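Local coordinates for purine nucleosidase, (IunH-1) (Sulfolobus solfataricus, PDB 3T8J), which is a member of the nucleosidase clan, an alpha/beta protein whose model holds a sodium ion beside the ends of central strands, at residues D107-Y112 against K139-V144. Numbering follows the deposited sequence.
Sequences DLANEY and KKIKKV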
# COMPACT_ATOMS: atom_id res chain seq x y z
N ASP A 107 2.28 -21.17 29.42
CA ASP A 107 2.40 -22.11 30.53
C ASP A 107 2.48 -23.56 30.05
O ASP A 107 3.28 -24.35 30.54
CB ASP A 107 1.22 -21.93 31.49
CG ASP A 107 1.34 -20.68 32.36
OD1 ASP A 107 2.45 -20.10 32.46
OD2 ASP A 107 0.33 -20.29 32.99
N LEU A 108 1.63 -23.91 29.09
CA LEU A 108 1.53 -25.27 28.55
C LEU A 108 2.77 -25.63 27.70
O LEU A 108 3.23 -26.77 27.71
CB LEU A 108 0.21 -25.45 27.80
CG LEU A 108 -0.98 -25.53 28.75
CD1 LEU A 108 -2.28 -25.24 27.97
CD2 LEU A 108 -1.03 -26.85 29.49
N ALA A 109 3.31 -24.64 26.99
CA ALA A 109 4.54 -24.83 26.22
C ALA A 109 5.70 -25.14 27.16
O ALA A 109 6.58 -25.93 26.82
CB ALA A 109 4.83 -23.58 25.36
N ASN A 110 5.70 -24.55 28.34
CA ASN A 110 6.70 -24.90 29.34
C ASN A 110 6.46 -26.28 29.93
O ASN A 110 7.40 -27.08 30.06
CB ASN A 110 6.73 -23.84 30.44
CG ASN A 110 7.55 -22.62 30.05
OD1 ASN A 110 8.71 -22.75 29.64
ND2 ASN A 110 7.01 -21.43 30.28
N GLU A 111 5.21 -26.59 30.29
CA GLU A 111 4.89 -27.88 30.92
C GLU A 111 5.20 -29.06 30.00
O GLU A 111 5.71 -30.11 30.47
CB GLU A 111 3.42 -27.90 31.36
CG GLU A 111 3.00 -29.24 31.94
CD GLU A 111 1.59 -29.29 32.52
OE1 GLU A 111 0.80 -28.33 32.35
OE2 GLU A 111 1.26 -30.32 33.16
N TYR A 112 4.93 -28.88 28.70
CA TYR A 112 5.12 -29.91 27.67
C TYR A 112 6.21 -29.54 26.65
O TYR A 112 6.13 -29.93 25.48
CB TYR A 112 3.78 -30.19 26.96
CG TYR A 112 2.70 -30.70 27.88
CD1 TYR A 112 2.63 -32.05 28.22
CD2 TYR A 112 1.75 -29.84 28.42
CE1 TYR A 112 1.63 -32.52 29.07
CE2 TYR A 112 0.76 -30.31 29.27
CZ TYR A 112 0.71 -31.64 29.58
OH TYR A 112 -0.29 -32.11 30.43
N LYS A 139 10.67 -22.96 19.95
CA LYS A 139 11.31 -24.26 20.17
C LYS A 139 10.45 -25.19 21.02
O LYS A 139 10.42 -26.42 20.78
CB LYS A 139 12.69 -24.15 20.78
CG LYS A 139 13.34 -25.55 20.91
CD LYS A 139 14.79 -25.54 21.01
CE LYS A 139 15.28 -26.92 21.37
NZ LYS A 139 16.77 -26.97 21.41
N LYS A 140 9.77 -24.64 22.03
CA LYS A 140 9.01 -25.48 22.98
C LYS A 140 7.79 -26.15 22.34
O LYS A 140 7.40 -27.26 22.75
CB LYS A 140 8.58 -24.67 24.21
CG LYS A 140 9.77 -24.21 25.03
CD LYS A 140 9.41 -23.21 26.09
CE LYS A 140 10.67 -22.76 26.83
NZ LYS A 140 10.37 -21.68 27.81
N ILE A 141 7.19 -25.50 21.36
CA ILE A 141 6.14 -26.14 20.58
C ILE A 141 6.77 -26.96 19.44
O ILE A 141 7.50 -26.42 18.57
CB ILE A 141 5.13 -25.09 20.06
CG1 ILE A 141 4.39 -24.46 21.25
CG2 ILE A 141 4.22 -25.71 18.98
CD1 ILE A 141 3.55 -23.22 20.89
N LYS A 142 6.51 -28.26 19.45
CA LYS A 142 7.06 -29.20 18.48
C LYS A 142 6.58 -28.95 17.05
O LYS A 142 7.33 -29.06 16.08
CB LYS A 142 6.68 -30.64 18.93
CG LYS A 142 7.12 -31.73 18.01
CD LYS A 142 6.82 -33.10 18.59
CE LYS A 142 7.29 -34.20 17.66
NZ LYS A 142 7.34 -35.50 18.33
N LYS A 143 5.30 -28.61 16.90
CA LYS A 143 4.66 -28.58 15.61
C LYS A 143 3.43 -27.68 15.66
O LYS A 143 2.71 -27.71 16.65
CB LYS A 143 4.23 -30.00 15.22
CG LYS A 143 3.76 -30.16 13.82
CD LYS A 143 4.91 -30.03 12.82
CE LYS A 143 4.35 -30.04 11.44
NZ LYS A 143 5.45 -30.14 10.43
N VAL A 144 3.24 -26.88 14.61
CA VAL A 144 2.00 -26.10 14.40
C VAL A 144 1.36 -26.63 13.13
O VAL A 144 1.95 -26.60 12.04
CB VAL A 144 2.28 -24.60 14.29
CG1 VAL A 144 0.97 -23.81 14.17
CG2 VAL A 144 3.07 -24.14 15.53
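Lys140 turns CG away from its own carbonyl carbon (chi1 -65°) and then runs fully extended, which lays its chain across the last turn of helix 101-111 and delivers NZ to Asn110. The asparagine makes the matching choice: with CG anti to the carbonyl carbon, its amide swings back toward the lysine, although its CB sets out in the other direction. NZ donates a hydrogen bond to OD1 of Asn110 over 2.7 Å. It meets the carbonyl at a C=O...N angle of 140°. The donor is tilted 24° from the carbonyl plane. Ser136 OG, just ahead of helix 137-140, is a second hydrogen-bond partner of NZ, so two bonds hold the ammonium group. Beneath this polar tip the approach is close: Lys140 CB lies 3.5 Å from Ala109 O and 4.1 Å from Ala109 CB. With only a methyl here, the CA atoms of Ala109 and Lys140 lie 5.6 Å apart. The contact belongs to the parallel part of the mixed sheet of this alpha/beta fold, where helix 101-111 leads into strand 116-120 and the short helix 137-140 leads into its neighbour, strand 141-147. Backbone hydrogen bonds join Lys140 to Gly114 and Lys142 to Leu116. Deeper in, Ala109 CB reaches Ile141 CG1 at 4.2 Å, and the isoleucine also packs on Leu127 of helix 125-133.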